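Local coordinates for trichothecene 15-O-acetyltransferase TRI3 (Fusarium sporotrichioides, PDB 3FOT), which transfers an acetyl group to the 15-oxygen of trichothecene intermediates, a step on the way to mycotoxins such as T-2 toxin, at residues D52-T57 with E143-A148; G193-V198 with I437-N442; F467-S472 with A477-S482. All coordinates share one frame; numbering follows the deposited sequence. Where two conformers were deposited one is given.

Interaction 1: residues D52-T57 with E143-A148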
loop_
_atom_site.group_PDB
_atom_site.type_symbol
_atom_site.label_atom_id
_atom_site.label_comp_id
_atom_site.label_asym_id
_atom_site.label_seq_id
_atom_site.Cartn_x
_atom_site.Cartn_y
_atom_site.Cartn_z
ATOM N N ASP A 52 -6.144 5.293 4.837
ATOM C CA ASP A 52 -5.256 4.659 5.825
ATOM C C ASP A 52 -4.817 3.273 5.326
ATOM O O ASP A 52 -5.600 2.559 4.674
ATOM C CB ASP A 52 -5.960 4.507 7.181
ATOM C CG ASP A 52 -5.865 5.755 8.063
ATOM O OD1 ASP A 52 -5.611 6.879 7.555
ATOM O OD2 ASP A 52 -6.052 5.619 9.297
ATOM N N LEU A 53 -3.579 2.917 5.649
ATOM C CA LEU A 53 -2.993 1.616 5.303
ATOM C C LEU A 53 -3.135 0.679 6.477
ATOM O O LEU A 53 -2.913 1.084 7.619
ATOM C CB LEU A 53 -1.486 1.765 5.040
ATOM C CG LEU A 53 -0.988 2.809 4.054
ATOM C CD1 LEU A 53 0.522 2.940 4.177
ATOM C CD2 LEU A 53 -1.399 2.337 2.693
ATOM N N TYR A 54 -3.518 -0.566 6.212
ATOM C CA TYR A 54 -3.454 -1.598 7.243
ATOM C C TYR A 54 -2.752 -2.809 6.655
ATOM O O TYR A 54 -3.000 -3.181 5.497
ATOM C CB TYR A 54 -4.838 -2.048 7.667
ATOM C CG TYR A 54 -5.681 -1.032 8.387
ATOM C CD1 TYR A 54 -5.815 -1.096 9.774
ATOM C CD2 TYR A 54 -6.376 -0.040 7.688
ATOM C CE1 TYR A 54 -6.623 -0.209 10.460
ATOM C CE2 TYR A 54 -7.200 0.870 8.373
ATOM C CZ TYR A 54 -7.307 0.772 9.759
ATOM O OH TYR A 54 -8.109 1.594 10.501
ATOM N N ILE A 55 -1.891 -3.416 7.458
ATOM C CA ILE A 55 -1.250 -4.692 7.083
ATOM C C ILE A 55 -1.616 -5.722 8.159
ATOM O O ILE A 55 -1.328 -5.523 9.334
ATOM C CB ILE A 55 0.284 -4.539 6.922
ATOM C CG1 ILE A 55 0.599 -3.503 5.821
ATOM C CG2 ILE A 55 0.957 -5.912 6.537
ATOM C CD1 ILE A 55 2.048 -2.923 5.903
ATOM N N ALA A 56 -2.288 -6.804 7.755
ATOM C CA ALA A 56 -2.710 -7.835 8.693
ATOM C C ALA A 56 -1.769 -9.008 8.523
ATOM O O ALA A 56 -1.661 -9.574 7.408
ATOM C CB ALA A 56 -4.184 -8.252 8.423
ATOM N N THR A 57 -1.036 -9.337 9.583
ATOM C CA THR A 57 -0.112 -10.467 9.519
ATOM C C THR A 57 -0.640 -11.533 10.484
ATOM O O THR A 57 -1.042 -11.218 11.597
ATOM C CB THR A 57 1.373 -10.084 9.804
ATOM O OG1 THR A 57 1.518 -9.577 11.140
ATOM C CG2 THR A 57 1.909 -9.032 8.794
ATOM N N GLU A 143 -15.622 0.606 11.739
ATOM C CA GLU A 143 -16.981 0.827 12.275
ATOM C C GLU A 143 -16.959 1.828 13.449
ATOM O O GLU A 143 -17.765 2.775 13.488
ATOM C CB GLU A 143 -17.641 -0.507 12.654
ATOM C CG GLU A 143 -17.953 -1.397 11.445
ATOM C CD GLU A 143 -18.109 -2.887 11.773
ATOM O OE1 GLU A 143 -18.254 -3.238 12.977
ATOM O OE2 GLU A 143 -18.080 -3.712 10.814
ATOM N N GLY A 144 -16.014 1.636 14.372
ATOM C CA GLY A 144 -15.829 2.520 15.529
ATOM C C GLY A 144 -15.504 3.971 15.193
ATOM O O GLY A 144 -16.012 4.884 15.855
ATOM N N ARG A 145 -14.660 4.162 14.173
ATOM C CA ARG A 145 -14.226 5.473 13.610
ATOM C C ARG A 145 -15.262 6.582 13.752
ATOM O O ARG A 145 -14.959 7.691 14.146
ATOM C CB ARG A 145 -13.766 5.328 12.151
ATOM C CG ARG A 145 -13.097 6.585 11.606
ATOM C CD ARG A 145 -12.281 6.307 10.329
ATOM N NE ARG A 145 -11.263 5.278 10.555
ATOM C CZ ARG A 145 -10.255 5.401 11.414
ATOM N NH1 ARG A 145 -10.137 6.522 12.143
ATOM N NH2 ARG A 145 -9.388 4.408 11.557
ATOM N N ALA A 146 -16.484 6.374 13.330
ATOM C CA ALA A 146 -17.017 6.474 12.002
ATOM C C ALA A 146 -18.121 6.950 12.929
ATOM O O ALA A 146 -18.404 8.146 13.026
ATOM C CB ALA A 146 -17.380 5.138 11.390
ATOM N N ALA A 147 -18.568 5.985 13.744
ATOM C CA ALA A 147 -19.452 6.172 14.903
ATOM C C ALA A 147 -18.960 7.168 15.955
ATOM O O ALA A 147 -19.777 7.822 16.592
ATOM C CB ALA A 147 -19.721 4.818 15.564
ATOM N N ALA A 148 -17.642 7.250 16.167
ATOM C CA ALA A 148 -17.041 8.164 17.144
ATOM C C ALA A 148 -16.949 9.595 16.616
ATOM O O ALA A 148 -16.754 10.531 17.387
ATOM C CB ALA A 148 -15.665 7.674 17.558
#

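Interaction 2: residues G193-V198 with I437-N442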
loop_
_atom_site.group_PDB
_atom_site.type_symbol
_atom_site.label_atom_id
_atom_site.label_comp_id
_atom_site.label_asym_id
_atom_site.label_seq_id
_atom_site.Cartn_x
_atom_site.Cartn_y
_atom_site.Cartn_z
ATOM N N GLY A 193 7.110 1.253 1.387
ATOM C CA GLY A 193 7.808 1.751 2.548
ATOM C C GLY A 193 7.221 1.148 3.820
ATOM O O GLY A 193 7.954 0.809 4.767
ATOM N N CYS A 194 5.897 1.010 3.847
ATOM C CA CYS A 194 5.220 0.510 5.040
ATOM C C CYS A 194 5.552 -0.976 5.216
ATOM O O CYS A 194 5.887 -1.418 6.318
ATOM C CB CYS A 194 3.699 0.723 4.943
ATOM S SG CYS A 194 2.913 0.600 6.554
ATOM N N ARG A 195 5.497 -1.758 4.147
ATOM C CA ARG A 195 5.903 -3.174 4.270
ATOM C C ARG A 195 7.379 -3.344 4.629
ATOM O O ARG A 195 7.721 -4.238 5.413
ATOM C CB ARG A 195 5.570 -3.949 3.002
ATOM C CG ARG A 195 4.065 -4.111 2.879
ATOM C CD ARG A 195 3.700 -4.800 1.594
ATOM N NE ARG A 195 3.814 -3.905 0.454
ATOM C CZ ARG A 195 3.870 -4.316 -0.805
ATOM N NH1 ARG A 195 3.859 -5.622 -1.076
ATOM N NH2 ARG A 195 3.991 -3.425 -1.790
ATOM N N LYS A 196 8.252 -2.513 4.060
ATOM C CA LYS A 196 9.675 -2.555 4.427
ATOM C C LYS A 196 9.800 -2.322 5.943
ATOM O O LYS A 196 10.565 -2.975 6.630
ATOM C CB LYS A 196 10.483 -1.490 3.678
ATOM C CG LYS A 196 10.765 -1.879 2.202
ATOM C CD LYS A 196 11.357 -0.724 1.372
ATOM C CE LYS A 196 12.770 -0.326 1.821
ATOM N NZ LYS A 196 13.820 -1.382 1.587
ATOM N N PHE A 197 9.020 -1.388 6.456
ATOM C CA PHE A 197 9.101 -1.069 7.878
ATOM C C PHE A 197 8.588 -2.229 8.759
ATOM O O PHE A 197 9.176 -2.521 9.804
ATOM C CB PHE A 197 8.344 0.235 8.174
ATOM C CG PHE A 197 8.586 0.744 9.562
ATOM C CD1 PHE A 197 9.712 1.518 9.853
ATOM C CD2 PHE A 197 7.686 0.435 10.583
ATOM C CE1 PHE A 197 9.950 1.981 11.165
ATOM C CE2 PHE A 197 7.880 0.911 11.867
ATOM C CZ PHE A 197 9.015 1.692 12.168
ATOM N N VAL A 198 7.530 -2.907 8.327
ATOM C CA VAL A 198 7.060 -4.134 9.017
ATOM C C VAL A 198 8.229 -5.156 9.046
ATOM O O VAL A 198 8.531 -5.749 10.089
ATOM C CB VAL A 198 5.828 -4.721 8.317
ATOM C CG1 VAL A 198 5.485 -6.111 8.858
ATOM C CG2 VAL A 198 4.623 -3.762 8.503
ATOM N N ILE A 437 -4.112 -2.315 -8.586
ATOM C CA ILE A 437 -2.893 -1.955 -7.883
ATOM C C ILE A 437 -2.100 -3.232 -7.637
ATOM O O ILE A 437 -2.609 -4.169 -7.019
ATOM C CB ILE A 437 -3.171 -1.251 -6.529
ATOM C CG1 ILE A 437 -4.125 -0.066 -6.703
ATOM C CG2 ILE A 437 -1.852 -0.802 -5.931
ATOM C CD1 ILE A 437 -5.579 -0.364 -6.260
ATOM N N SER A 438 -0.881 -3.293 -8.163
ATOM C CA SER A 438 -0.009 -4.421 -7.879
ATOM C C SER A 438 0.897 -4.121 -6.673
ATOM O O SER A 438 1.661 -3.140 -6.674
ATOM C CB SER A 438 0.830 -4.768 -9.105
ATOM O OG SER A 438 1.637 -5.898 -8.832
ATOM N N ASP A 439 0.795 -4.962 -5.646
ATOM C CA ASP A 439 1.643 -4.857 -4.450
ATOM C C ASP A 439 2.911 -5.732 -4.540
ATOM O O ASP A 439 3.849 -5.561 -3.745
ATOM C CB ASP A 439 0.848 -5.236 -3.203
ATOM C CG ASP A 439 -0.205 -4.201 -2.825
ATOM O OD1 ASP A 439 0.066 -2.987 -2.943
ATOM O OD2 ASP A 439 -1.304 -4.607 -2.376
ATOM N N GLY A 440 2.922 -6.669 -5.489
ATOM C CA GLY A 440 4.098 -7.490 -5.776
ATOM C C GLY A 440 4.354 -8.567 -4.749
ATOM O O GLY A 440 3.463 -8.933 -3.996
ATOM N N ILE A 441 5.602 -9.018 -4.690
ATOM C CA ILE A 441 6.009 -10.165 -3.879
ATOM C C ILE A 441 6.472 -9.717 -2.493
ATOM O O ILE A 441 7.449 -8.989 -2.371
ATOM C CB ILE A 441 7.116 -10.932 -4.613
ATOM C CG1 ILE A 441 6.556 -11.455 -5.949
ATOM C CG2 ILE A 441 7.691 -12.049 -3.735
ATOM C CD1 ILE A 441 7.594 -12.073 -6.863
ATOM N N ASN A 442 5.766 -10.166 -1.458
ATOM C CA ASN A 442 5.987 -9.663 -0.114
ATOM C C ASN A 442 7.332 -10.093 0.475
ATOM O O ASN A 442 7.799 -9.485 1.426
ATOM C CB ASN A 442 4.823 -10.045 0.810
ATOM C CG ASN A 442 3.628 -9.139 0.656
ATOM O OD1 ASN A 442 2.471 -9.593 0.496
ATOM N ND2 ASN A 442 3.875 -7.860 0.744
#

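Interaction 3: residues F467-S472 with A477-S482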
loop_
_atom_site.group_PDB
_atom_site.type_symbol
_atom_site.label_atom_id
_atom_site.label_comp_id
_atom_site.label_asym_id
_atom_site.label_seq_id
_atom_site.Cartn_x
_atom_site.Cartn_y
_atom_site.Cartn_z
ATOM N N PHE A 467 -2.774 -6.920 2.781
ATOM C CA PHE A 467 -2.487 -5.502 2.731
ATOM C C PHE A 467 -3.759 -4.803 2.262
ATOM O O PHE A 467 -4.266 -5.070 1.166
ATOM C CB PHE A 467 -1.321 -5.244 1.781
ATOM C CG PHE A 467 -0.978 -3.804 1.614
ATOM C CD1 PHE A 467 -0.071 -3.187 2.459
ATOM C CD2 PHE A 467 -1.563 -3.049 0.606
ATOM C CE1 PHE A 467 0.243 -1.854 2.308
ATOM C CE2 PHE A 467 -1.238 -1.708 0.462
ATOM C CZ PHE A 467 -0.345 -1.121 1.304
ATOM N N VAL A 468 -4.301 -3.958 3.130
ATOM C CA VAL A 468 -5.520 -3.220 2.811
ATOM C C VAL A 468 -5.288 -1.701 2.867
ATOM O O VAL A 468 -4.523 -1.199 3.698
ATOM C CB VAL A 468 -6.739 -3.676 3.688
ATOM C CG1 VAL A 468 -6.933 -5.206 3.617
ATOM C CG2 VAL A 468 -6.570 -3.255 5.111
ATOM N N VAL A 469 -5.925 -0.979 1.945
ATOM C CA VAL A 469 -5.922 0.487 1.964
ATOM C C VAL A 469 -7.377 0.886 1.983
ATOM O O VAL A 469 -8.144 0.392 1.137
ATOM C CB VAL A 469 -5.264 1.090 0.723
ATOM C CG1 VAL A 469 -5.291 2.606 0.805
ATOM C CG2 VAL A 469 -3.828 0.591 0.612
ATOM N N ASN A 470 -7.777 1.731 2.938
ATOM C CA ASN A 470 -9.181 2.115 3.062
ATOM C C ASN A 470 -9.662 2.701 1.739
ATOM O O ASN A 470 -8.901 3.371 1.053
ATOM C CB ASN A 470 -9.382 3.165 4.151
ATOM C CG ASN A 470 -9.395 2.571 5.561
ATOM O OD1 ASN A 470 -9.509 1.355 5.748
ATOM N ND2 ASN A 470 -9.293 3.437 6.552
ATOM N N GLN A 471 -10.919 2.443 1.396
ATOM C CA GLN A 471 -11.504 2.946 0.152
ATOM C C GLN A 471 -12.765 3.755 0.462
ATOM O O GLN A 471 -13.744 3.210 0.996
ATOM C CB GLN A 471 -11.833 1.798 -0.805
ATOM C CG GLN A 471 -12.679 2.198 -2.038
ATOM C CD GLN A 471 -11.938 3.104 -3.017
ATOM O OE1 GLN A 471 -11.487 4.189 -2.659
ATOM N NE2 GLN A 471 -11.841 2.667 -4.274
ATOM N N SER A 472 -12.705 5.045 0.134
ATOM C CA SER A 472 -13.824 5.961 0.302
ATOM C C SER A 472 -14.412 6.423 -1.043
ATOM O O SER A 472 -15.373 7.194 -1.059
ATOM C CB SER A 472 -13.343 7.197 1.066
ATOM O OG SER A 472 -12.390 7.921 0.267
ATOM N N ALA A 477 -11.218 -1.264 -5.941
ATOM C CA ALA A 477 -9.766 -1.171 -5.975
ATOM C C ALA A 477 -9.232 -2.569 -5.750
ATOM O O ALA A 477 -9.399 -3.121 -4.657
ATOM C CB ALA A 477 -9.274 -0.232 -4.866
ATOM N N ILE A 478 -8.547 -3.097 -6.758
ATOM C CA ILE A 478 -8.169 -4.496 -6.799
ATOM C C ILE A 478 -6.679 -4.595 -6.634
ATOM O O ILE A 478 -5.925 -4.028 -7.429
ATOM C CB ILE A 478 -8.639 -5.169 -8.121
ATOM C CG1 ILE A 478 -10.158 -5.007 -8.270
ATOM C CG2 ILE A 478 -8.274 -6.644 -8.104
ATOM C CD1 ILE A 478 -10.651 -5.142 -9.677
ATOM N N ARG A 479 -6.248 -5.286 -5.573
ATOM C CA ARG A 479 -4.831 -5.369 -5.260
ATOM C C ARG A 479 -4.343 -6.811 -5.448
ATOM O O ARG A 479 -5.071 -7.748 -5.126
ATOM C CB ARG A 479 -4.577 -4.945 -3.813
ATOM C CG ARG A 479 -5.307 -3.654 -3.363
ATOM C CD ARG A 479 -4.748 -3.198 -2.003
ATOM N NE ARG A 479 -3.405 -2.639 -2.137
ATOM C CZ ARG A 479 -3.125 -1.377 -2.423
ATOM N NH1 ARG A 479 -1.853 -1.001 -2.513
ATOM N NH2 ARG A 479 -4.096 -0.489 -2.608
ATOM N N LEU A 480 -3.130 -6.976 -5.958
ATOM C CA LEU A 480 -2.524 -8.307 -6.063
ATOM C C LEU A 480 -1.218 -8.328 -5.296
ATOM O O LEU A 480 -0.370 -7.458 -5.489
ATOM C CB LEU A 480 -2.226 -8.651 -7.532
ATOM C CG LEU A 480 -1.564 -10.023 -7.804
ATOM C CD1 LEU A 480 -2.545 -11.151 -7.597
ATOM C CD2 LEU A 480 -0.906 -10.087 -9.186
ATOM N N ASP A 481 -1.028 -9.320 -4.439
ATOM C CA ASP A 481 0.348 -9.564 -4.008
ATOM C C ASP A 481 0.635 -11.046 -3.880
ATOM O O ASP A 481 -0.181 -11.872 -4.303
ATOM C CB ASP A 481 0.767 -8.743 -2.794
ATOM C CG ASP A 481 -0.100 -8.960 -1.612
ATOM O OD1 ASP A 481 -0.861 -9.956 -1.600
ATOM O OD2 ASP A 481 0.027 -8.117 -0.674
ATOM N N SER A 482 1.778 -11.369 -3.306
ATOM C CA SER A 482 2.212 -12.742 -3.226
ATOM C C SER A 482 2.934 -12.976 -1.922
ATOM O O SER A 482 3.673 -12.110 -1.460
ATOM C CB SER A 482 3.176 -13.054 -4.371
ATOM O OG SER A 482 3.531 -14.427 -4.315
#

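Interaction 1: residues D52-T57 with E143-A148
R145 of the helix 134-147 reaches toward Y54 on the strand 53-61, and the two meet only at their polar ends. From CB, chi1 of -170° points CG along an extended path toward the strand. CG and CD continue the extended run without touching the strand segment, although the side chain as a whole also brushes H183 and A49. A bend at chi3 then swings the guanidinium round. Its NE forms a salt bridge with E142 OE1. NH2 alone carries the guanidinium to the tyrosine, lying 3.3 Å from Y54 OH. The hydroxyl sits at the guanidinium edge, in its plane, and the phenol ring is turned 52° from that plane, so the groups meet edge-on rather than stacked. Y54 arrives from the opposite direction, and its OH is hydrogen-bonded to E142 OE2. One carboxylate thus engages both ends of this contact and probably fixes the positions of the hydroxyl and the guanidinium alike. The negative charge of E142 would also be expected to balance that of the arginine. The two backbones stay far apart, D52 CA and R145 CA being 11.9 Å from each other, and only 70 Å² of surface is buried between the segments. In the fold, the tyrosine ring stacks on H183 of the adjacent strand 177-184 and meets W138 of the helix 134-147 edge-to-face, so the helix leans on the six-stranded sheet through aromatic packing beside the polar group formed by E142, Y54 and R145.

Interaction 2: residues G193-V198 with I437-N442
Two torsions carry R195 of the helix 191-205 across to D439 on the strand 435-441: CG lies anti to the carbonyl carbon (chi1 -70°), and a bend at chi3 (-76°) turns the guanidinium end-on to the strand. There both terminal nitrogens close on a single backbone oxygen. R195 NH1 donates to D439 O at 2.7 Å, and R195 NH2 donates to D439 O at 2.9 Å. The oxygen lies almost exactly in the guanidinium plane, but NH2 comes in the carbonyl plane on a lone pair, whereas NH1 stands above that plane. Neither bond is straight. The helix, whose side chains pack on strand 53-61 of the six-stranded sheet, is thereby tied to 435-441, an outermost strand of the four-stranded sheet. D439 CB packs 3.7 Å from R195 NH1. The carboxylate hangs over one face of the guanidinium, where R195 NH2 and D439 OD1 are 4.1 Å apart, an approach of charges without an N-H directed at the oxygen. The end of N442 borders the guanidinium edge, its amide plane 86° from that of the guanidinium. R195 NE is held within its own helix by G191 O, and the guanidinium makes a cation-pi contact with F467 of the strand 457-469. D439 OD1 forms its salt bridge with R479, so the aspartate serves two arginines through separate groups. Gripping a neutral carbonyl leaves the charge of R195 uncancelled by these two bonds, and the nearby carboxylate and phenylalanine ring probably help to stabilise it in this buried setting.

Interaction 3: residues F467-S472 with A477-S482
The ring of F467 is overlapped along its rim by R479, whose NE and NH1 run past the edge formed by CD2 and CE2. The two residues stand on the arms of a beta-arch: the strands 457-469 and 477-483 follow one another in the chain and face each other through side chains while belonging to different sheets, the six-stranded and the four-stranded one, of this BAHD-superfamily acetyltransferase. Their segments 467-469 and 477-482 run antiparallel at 158°, the axes 8.8 Å apart at closest approach. R479 fills the middle of the arch. Its chain is bent at chi3, which folds the guanidinium back over the opposing strand, and CD rests near the backbone oxygen of F467. F467 CE2 is 3.1 Å from R479 NH1, and F467 CD2 is 3.3 Å from R479 NE. The ring presents its CD2-CE2 edge to a face of the guanidinium, the planes inclined by 49°. In F467, chi1 of 178° sets CG anti to the backbone N and sends the ring toward R479. V469 crosses the arginine at about a right angle and places CG2 3.4 Å from R479 NH2. F467 CE2 and V469 CG2 thus both cover one face of the guanidinium, and its polar needs are met beyond the two segments: NH1 pairs with D439 OD1 in a salt bridge, and NH2 bonds to a glycerol, probably from the crystallisation liquor. At one end of the arch F467 CB packs against the carboxylate of D481. At the other, where the connecting loop begins, Q471 turns its amide back to Y475 O and L473 N. With the amide so placed, Q471 NE2 lies 3.9 Å from the methyl A477 CB.

Overall arrangement
Interactions 1 and 3 share the six-stranded sheet, where Y54 N and V468 O are 2.8 Å apart, a probable hydrogen bond; their centres lie about 14 Å apart. Interactions 2 and 3 are closer, about 11 Å between centres, joined in the four-stranded sheet by a probable bond from D439 N to L480 O (2.8 Å). F467 belongs to interaction 3 yet also touches I55 of interaction 1 and R195 of interaction 2. I55 CD1 also touches C194 SG (3.7 Å), linking interactions 1 and 2. All three lie away from H414, which binds 15-deacetylcalonectrin, but L53 touches H186, which with D190 fits the HxxxD motif of BAHD enzymes.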